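Local atomic coordinates of Myo-inositol 2-dehydrogenase (Thermotoga maritima, PDB entry 3EZY), a protein that catalyses the NAD(+)-dependent oxidation of myo-inositol to scyllo-inosose, probably as a step in a myo-inositol degradation pathway. Residues S328-L331 and E332-I335; A319-S322 and L323-R327; V104-M107 and I108-K112; D161-R164 and V165-G168. All coordinates share one frame; numbering follows the deposited sequence.

Interaction 1: residues S328-L331 and E332-I335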
# COMPACT_ATOMS: atom_id res chain seq x y z
N SER A 328 -14.53 31.81 15.94
CA SER A 328 -13.60 32.06 14.88
C SER A 328 -12.93 33.43 15.06
O SER A 328 -13.60 34.42 15.39
CB SER A 328 -14.41 32.03 13.58
OG SER A 328 -13.53 32.11 12.50
N VAL A 329 -11.61 33.49 14.86
CA VAL A 329 -10.86 34.73 15.08
C VAL A 329 -10.15 35.14 13.79
O VAL A 329 -9.42 34.36 13.20
CB VAL A 329 -9.82 34.55 16.24
CG1 VAL A 329 -8.89 35.72 16.32
CG2 VAL A 329 -10.56 34.37 17.59
N LYS A 330 -10.41 36.37 13.34
CA LYS A 330 -9.73 36.98 12.20
C LYS A 330 -8.32 37.43 12.51
O LYS A 330 -8.05 37.98 13.58
CB LYS A 330 -10.53 38.18 11.71
CG LYS A 330 -11.89 37.79 11.19
CD LYS A 330 -12.55 39.01 10.57
CE LYS A 330 -14.00 38.69 10.21
NZ LYS A 330 -14.04 37.81 9.01
N LEU A 331 -7.39 37.19 11.60
CA LEU A 331 -6.00 37.62 11.82
C LEU A 331 -5.89 39.11 12.19
O LEU A 331 -5.08 39.47 13.03
CB LEU A 331 -5.10 37.29 10.64
CG LEU A 331 -4.14 36.14 10.96
CD1 LEU A 331 -4.97 34.88 11.11
CD2 LEU A 331 -3.10 36.01 9.88
N GLU A 332 -6.71 39.95 11.58
CA GLU A 332 -6.78 41.36 11.95
C GLU A 332 -6.95 41.65 13.45
O GLU A 332 -6.34 42.58 13.96
CB GLU A 332 -7.88 42.08 11.17
CG GLU A 332 -7.76 41.82 9.70
CD GLU A 332 -7.76 43.11 8.89
OE1 GLU A 332 -8.84 43.46 8.33
OE2 GLU A 332 -6.67 43.76 8.81
N GLU A 333 -7.76 40.88 14.17
CA GLU A 333 -7.95 41.18 15.59
C GLU A 333 -6.67 40.92 16.35
O GLU A 333 -6.59 41.17 17.55
CB GLU A 333 -9.04 40.31 16.22
CG GLU A 333 -10.17 39.88 15.31
CD GLU A 333 -11.15 38.95 16.06
OE1 GLU A 333 -11.98 38.26 15.38
OE2 GLU A 333 -11.07 38.92 17.31
N VAL A 334 -5.68 40.36 15.68
CA VAL A 334 -4.45 40.05 16.39
C VAL A 334 -3.27 40.88 15.84
O VAL A 334 -2.22 40.98 16.48
CB VAL A 334 -4.19 38.52 16.37
CG1 VAL A 334 -3.74 38.08 15.00
CG2 VAL A 334 -3.21 38.14 17.41
N ILE A 335 -3.47 41.46 14.66
CA ILE A 335 -2.46 42.27 13.99
C ILE A 335 -2.34 43.64 14.65
O ILE A 335 -2.24 43.73 15.89
CB ILE A 335 -2.80 42.45 12.50
CG1 ILE A 335 -2.41 41.19 11.72
CG2 ILE A 335 -2.11 43.70 11.93
CD1 ILE A 335 -2.57 41.30 10.20
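K330 and E333 are joined by a backbone turn: E333 N donates to K330 O at 3.0 Å. Between them L331 and E332 both have helical backbone angles, so the chain, extended through V329 and K330, curls back on itself. V334 N and I335 N both approach L331 O and continue the curl, but the model is too tight around that oxygen for these bonds to be more than doubtful.

The E333 side chain runs back along the strand it has just left. Beyond CG it is extended (chi2 177°), which carries the carboxylate past the turn, and K330 N donates to E333 OE1 at 3.2 Å with a fairly straight bond (158° at the hydrogen). The nitrogen meets OE1 from above the carboxylate plane. K330 and E333 thus hold each other twice, once through the backbone and once through the carboxylate. On the way, E333 CG lies 4.0 Å from K330 CB, while V329 CG1 meets the carboxylate carbon E333 CD at 4.0 Å, the two side chains running at a slant to each other. E333 OE2 makes a salt bridge to R327 NH1. The L331 side chain packs on M311 and L315 of helix 306-325, and V334 packs on Y317 of the same helix.

Backbone bonds of V329 with V192 and of L331 with E190 add this short strand to strand 189-197 in antiparallel fashion; S328 bonds through its backbone to a second subunit and packs on F193 there. The arrangement is a tight turn after a strand, here the outermost within this chain of the mixed sheet in this Gfo/Idh/MocA enzyme.

Interaction 2: residues A319-S322 and L323-R327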
# COMPACT_ATOMS: atom_id res chain seq x y z
N ALA A 319 -5.25 31.48 17.13
CA ALA A 319 -5.72 30.20 17.67
C ALA A 319 -5.85 30.19 19.19
O ALA A 319 -6.81 29.61 19.74
CB ALA A 319 -4.81 29.01 17.21
N LYS A 320 -4.89 30.80 19.89
CA LYS A 320 -4.98 30.84 21.36
C LYS A 320 -6.21 31.63 21.76
O LYS A 320 -6.96 31.20 22.65
CB LYS A 320 -3.75 31.50 22.00
CG LYS A 320 -2.52 30.64 22.08
CD LYS A 320 -1.30 31.47 22.61
CE LYS A 320 -1.39 31.60 24.14
NZ LYS A 320 -0.04 31.55 24.80
N LYS A 321 -6.44 32.75 21.10
CA LYS A 321 -7.67 33.55 21.36
C LYS A 321 -8.97 32.80 20.97
O LYS A 321 -9.92 32.75 21.74
CB LYS A 321 -7.59 34.89 20.63
CG LYS A 321 -8.73 35.93 20.93
CD LYS A 321 -8.60 37.03 19.84
CE LYS A 321 -9.26 38.35 20.18
NZ LYS A 321 -9.27 38.53 21.65
N SER A 322 -8.99 32.14 19.82
CA SER A 322 -10.13 31.29 19.44
C SER A 322 -10.43 30.21 20.48
O SER A 322 -11.58 29.93 20.81
CB SER A 322 -9.87 30.64 18.09
OG SER A 322 -10.87 29.65 17.84
N LEU A 323 -9.40 29.59 21.00
CA LEU A 323 -9.60 28.52 21.94
C LEU A 323 -10.33 29.04 23.17
O LEU A 323 -11.29 28.43 23.68
CB LEU A 323 -8.25 27.89 22.33
CG LEU A 323 -8.30 26.91 23.51
CD1 LEU A 323 -9.24 25.72 23.22
CD2 LEU A 323 -6.89 26.39 23.86
N GLU A 324 -9.86 30.17 23.69
CA GLU A 324 -10.48 30.74 24.88
C GLU A 324 -11.87 31.30 24.58
O GLU A 324 -12.75 31.14 25.39
CB GLU A 324 -9.60 31.82 25.50
CG GLU A 324 -9.54 33.11 24.70
CD GLU A 324 -9.67 34.35 25.58
OE1 GLU A 324 -10.40 34.26 26.62
OE2 GLU A 324 -9.08 35.42 25.23
N GLU A 325 -12.09 31.94 23.43
CA GLU A 325 -13.39 32.57 23.16
C GLU A 325 -14.39 31.67 22.43
O GLU A 325 -15.54 32.07 22.23
CB GLU A 325 -13.22 33.90 22.43
CG GLU A 325 -12.65 34.94 23.39
CD GLU A 325 -12.37 36.29 22.77
OE1 GLU A 325 -12.82 36.61 21.64
OE2 GLU A 325 -11.66 37.06 23.44
N LYS A 326 -13.96 30.47 22.07
CA LYS A 326 -14.80 29.48 21.36
C LYS A 326 -15.47 30.06 20.12
O LYS A 326 -16.61 29.84 19.85
CB LYS A 326 -15.87 28.87 22.26
CG LYS A 326 -15.41 28.50 23.66
CD LYS A 326 -14.63 27.25 23.63
CE LYS A 326 -14.98 26.27 24.81
NZ LYS A 326 -14.39 24.84 24.60
N ARG A 327 -14.72 30.78 19.32
CA ARG A 327 -15.28 31.40 18.16
C ARG A 327 -14.15 31.56 17.18
O ARG A 327 -12.98 31.49 17.53
CB ARG A 327 -15.88 32.79 18.51
CG ARG A 327 -14.82 33.90 18.63
CD ARG A 327 -15.43 35.27 19.10
NE ARG A 327 -14.36 36.20 19.48
CZ ARG A 327 -13.71 36.98 18.63
NH1 ARG A 327 -12.76 37.77 19.07
NH2 ARG A 327 -14.03 36.99 17.35
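K321 and E325, one helical turn apart, carry the charged part of the contact. K321 NZ reaches E325 OE2 at 3.3 Å, a weak bond within a salt bridge, and the two side chains pass at a slant. R327 grips the other oxygen: its NE and NH1 both donate to E325 OE1, at 2.7 and 2.8 Å, side-on and with that oxygen in the guanidinium plane. R327 CG sits between its backbone N and carbonyl carbon (chi1 78°), and from CG to NE the chain is extended, folding the arginine back over the helix end. The carboxylate is shared between two cations, K321 NZ and R327 NH1, whose mutual repulsion it would tend to offset; NH1 has E333 as a second acid. With an alanine in place of E325, the guanidinium would probably be freer to swing and the lysine would be left without this acid beside it.

Backbone bonds come next. L323 N, E324 N and E325 N donate to the carbonyls of A319, K320 and K321 in regular helical fashion, and then helix 306-325 stops. K326 takes positive phi, and its N makes just a weak bond to S322 O. This is the C-terminal end of the helix that lies against strand 189-197, with A319 and S322 turned to the sheet.

Among side-chain to backbone bonds, S322 OG donates to R327 O at 2.8 Å, from above that carbonyl plane. The hydroxyl lies anti to the serine's own backbone N (chi1 170°), directed to the turn beyond the helix, and it also receives A194 N.

In van der Waals contact, K321 CE passes 3.7 Å from R327 NH1, oblique to the guanidinium.

Interaction 3: residues V104-M107 and I108-K112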
# COMPACT_ATOMS: atom_id res chain seq x y z
N VAL A 104 9.67 40.16 17.50
CA VAL A 104 9.80 39.74 16.11
C VAL A 104 9.85 40.95 15.19
O VAL A 104 10.60 40.96 14.22
CB VAL A 104 8.63 38.79 15.69
CG1 VAL A 104 8.70 38.49 14.21
CG2 VAL A 104 8.70 37.51 16.51
N ASP A 105 9.05 41.98 15.48
CA ASP A 105 9.07 43.20 14.62
C ASP A 105 10.44 43.87 14.71
O ASP A 105 11.01 44.31 13.72
CB ASP A 105 7.92 44.18 14.99
CG ASP A 105 6.54 43.73 14.42
OD1 ASP A 105 6.51 43.11 13.31
OD2 ASP A 105 5.49 43.98 15.08
N ARG A 106 11.01 43.92 15.90
CA ARG A 106 12.35 44.51 16.06
C ARG A 106 13.44 43.73 15.34
O ARG A 106 14.33 44.31 14.70
CB ARG A 106 12.71 44.65 17.53
CG ARG A 106 12.58 46.08 18.05
CD ARG A 106 13.75 46.41 18.97
NE ARG A 106 14.85 47.05 18.26
CZ ARG A 106 16.03 47.32 18.82
NH1 ARG A 106 16.22 47.02 20.10
NH2 ARG A 106 16.99 47.90 18.12
N MET A 107 13.39 42.39 15.45
CA MET A 107 14.34 41.49 14.77
C MET A 107 14.34 41.74 13.25
O MET A 107 15.38 41.92 12.60
CB MET A 107 13.96 40.02 15.10
CG MET A 107 14.16 39.62 16.60
SD MET A 107 13.29 38.10 17.19
CE MET A 107 14.42 36.90 16.51
N ILE A 108 13.15 41.74 12.66
CA ILE A 108 12.98 42.05 11.25
C ILE A 108 13.46 43.47 10.89
O ILE A 108 14.21 43.64 9.94
CB ILE A 108 11.50 41.89 10.85
CG1 ILE A 108 11.07 40.41 10.88
CG2 ILE A 108 11.23 42.54 9.49
CD1 ILE A 108 9.54 40.21 10.88
N GLU A 109 13.05 44.49 11.65
CA GLU A 109 13.56 45.87 11.44
C GLU A 109 15.09 46.01 11.43
O GLU A 109 15.67 46.60 10.53
CB GLU A 109 13.06 46.77 12.56
CG GLU A 109 12.63 48.15 12.11
CD GLU A 109 11.09 48.30 12.18
OE1 GLU A 109 10.46 47.51 12.93
OE2 GLU A 109 10.53 49.22 11.50
N GLU A 110 15.74 45.49 12.46
CA GLU A 110 17.22 45.62 12.58
C GLU A 110 18.01 44.87 11.53
O GLU A 110 18.99 45.39 10.96
CB GLU A 110 17.67 45.22 13.98
CG GLU A 110 16.95 46.00 15.05
CD GLU A 110 17.55 47.39 15.22
OE1 GLU A 110 18.78 47.50 15.06
OE2 GLU A 110 16.81 48.36 15.48
N THR A 111 17.60 43.65 11.21
CA THR A 111 18.31 42.93 10.18
C THR A 111 18.11 43.66 8.85
O THR A 111 19.05 43.77 8.05
CB THR A 111 17.87 41.43 10.07
OG1 THR A 111 16.45 41.34 10.05
CG2 THR A 111 18.36 40.62 11.29
N LYS A 112 16.90 44.15 8.59
CA LYS A 112 16.64 44.87 7.34
C LYS A 112 17.47 46.14 7.27
O LYS A 112 18.09 46.44 6.27
CB LYS A 112 15.14 45.19 7.20
CG LYS A 112 14.77 45.86 5.88
CD LYS A 112 13.28 46.18 5.82
CE LYS A 112 12.87 46.67 4.43
NZ LYS A 112 12.92 48.16 4.26
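M107 O accepts two donors from T111, the backbone N at 3.1 Å and the hydroxyl OG1 at 2.8 Å, and they arrive from opposite faces of the carbonyl plane. T111 OG1 sits between its own backbone N and carbonyl carbon (chi1 48°), a rotation that turns the hydroxyl back along the helix to the carbonyl one turn earlier. The helix is 101-114, which links strands 90-94 and 118-121 in a beta-alpha-beta unit of the NAD-binding Rossmann domain.

The main chain keeps the regular pattern: I108, E109 and E110 give their N-H groups to V104, D105 and R106 in nearly straight bonds. A salt bridge joins R106 and E110 one turn apart, but R106 has two conformers and the bond is described for one of them, so it is less certain. In that conformer R106 NH2 donates to E110 OE2 at 2.7 Å with an almost linear bond (171°). The oxygen lies at the edge of the guanidinium, practically in its plane, yet the nitrogen stands above the carboxylate, because the two flat groups are turned 86° against each other. Both chains are bent to manage this. A leucine in place of E110 would probably leave the arginine without its carboxylate mate in this conformer and free to turn.

The helix has further neighbours. M107 and T111 face V81 of helix 77-86, while D105 OD1 bridges to K310 on helix 306-325, the same helix that V104 and I108 touch. The aliphatic side chains of V104 and I108 meet at a slant, and I108 CD1 comes to 3.8 Å from V104 CG1.

Interaction 4: residues D161-R164 and V165-G168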
# COMPACT_ATOMS: atom_id res chain seq x y z
N ASP A 161 8.60 21.37 32.54
CA ASP A 161 9.33 22.64 32.68
C ASP A 161 9.26 23.42 31.39
O ASP A 161 9.07 24.63 31.37
CB ASP A 161 10.82 22.33 32.90
CG ASP A 161 11.11 21.83 34.29
OD1 ASP A 161 10.14 21.64 35.08
OD2 ASP A 161 12.33 21.65 34.59
N TYR A 162 9.51 22.71 30.30
CA TYR A 162 9.56 23.33 29.01
C TYR A 162 8.14 23.77 28.60
O TYR A 162 7.93 24.86 28.07
CB TYR A 162 10.21 22.36 27.99
CG TYR A 162 10.11 22.85 26.57
CD1 TYR A 162 11.10 23.66 26.04
CD2 TYR A 162 9.00 22.56 25.78
CE1 TYR A 162 11.01 24.14 24.75
CE2 TYR A 162 8.90 23.04 24.45
CZ TYR A 162 9.90 23.83 23.96
OH TYR A 162 9.87 24.33 22.69
N ILE A 163 7.16 22.92 28.89
CA ILE A 163 5.79 23.21 28.47
C ILE A 163 5.32 24.54 29.07
O ILE A 163 4.73 25.38 28.38
CB ILE A 163 4.82 22.05 28.79
CG1 ILE A 163 5.14 20.85 27.87
CG2 ILE A 163 3.35 22.47 28.60
CD1 ILE A 163 4.06 19.74 27.91
N ARG A 164 5.62 24.75 30.35
CA ARG A 164 5.28 26.01 31.01
C ARG A 164 5.81 27.26 30.35
O ARG A 164 5.20 28.30 30.46
CB ARG A 164 5.78 26.00 32.46
CG ARG A 164 5.25 24.84 33.21
CD ARG A 164 5.54 24.98 34.67
NE ARG A 164 4.81 23.94 35.36
CZ ARG A 164 5.33 22.77 35.71
NH1 ARG A 164 6.61 22.51 35.46
NH2 ARG A 164 4.58 21.89 36.33
N VAL A 165 6.95 27.19 29.68
CA VAL A 165 7.49 28.39 29.06
C VAL A 165 7.33 28.43 27.53
O VAL A 165 7.89 29.28 26.85
CB VAL A 165 8.93 28.66 29.52
CG1 VAL A 165 8.96 28.94 31.05
CG2 VAL A 165 9.83 27.48 29.21
N SER A 166 6.50 27.53 27.00
CA SER A 166 6.50 27.28 25.57
C SER A 166 5.50 28.13 24.85
O SER A 166 5.51 28.17 23.62
CB SER A 166 6.13 25.81 25.32
OG SER A 166 4.79 25.58 25.75
N GLY A 167 4.60 28.77 25.58
CA GLY A 167 3.51 29.53 24.96
C GLY A 167 2.29 28.67 24.62
O GLY A 167 1.29 29.18 24.10
N GLY A 168 2.38 27.37 24.90
CA GLY A 168 1.29 26.44 24.69
C GLY A 168 1.31 25.81 23.29
O GLY A 168 2.06 26.23 22.43
O HOH W 1 3.90 29.39 28.44
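S166 and I163 make the central pair, where the carbonyl oxygen I163 O takes two donors from one residue. S166 OG donates to it at 2.6 Å, close to the carbonyl plane, and S166 N at 3.1 Å. The serine hydroxyl is placed between its own backbone N and carbonyl carbon (chi1 65°), facing the last turn of helix 160-164.

The hydroxyl works in both directions. While giving its proton to I163 O, S166 OG accepts G168 N at 3.1 Å, an ST turn that bends the chain toward helix 169-172, for which G168 is the N-cap. One residue earlier in the helix, Y162 O receives V165 N at 3.0 Å. R164 O and G167 N are joined through a water, which donates to R164 O at 2.6 Å and accepts from G167 N. G167 O in turn receives the amine of K320 from helix 306-325. G167 and G168 both have positive phi, where a side chain would jam against the preceding carbonyl.

Y162 CE2 lies 4.0 Å from S166 CB, oblique to the ring, and the methyl V165 CG2 lies 3.4 Å from Y162 O, beside that carbonyl. The tyrosine hydroxyl is bonded to D172. R164 NH1 and D161 OD1 form a long salt bridge (3.7 Å), the oxygen in the guanidinium plane.

At this helix end three successive carbonyls are each supplied: Y162 O takes V165 N, I163 O takes S166 N and OG, and R164 O takes the water. The chemistry implies a turn held by its own backbone and serine, with one water completing it.

From the N terminus, interaction 3 comes first, within a helix of the Rossmann domain. Interaction 4 follows in the C-terminal domain, where it closes the turn between helices 160-164 and 169-172. Interactions 2 and 1 then come at the end of the chain, the one finishing helix 306-325, the other turning the chain after strand 329-330. All four are local and in series; none nests in or crosses another. Interactions 1 and 2 touch through R327 and E333, and through V329 against K321 and S322. K320 NZ reaches G167 O, tying interaction 2 to 4. Interaction 3 touches no other, yet its helix packs on helix 306-325, which carries interaction 2.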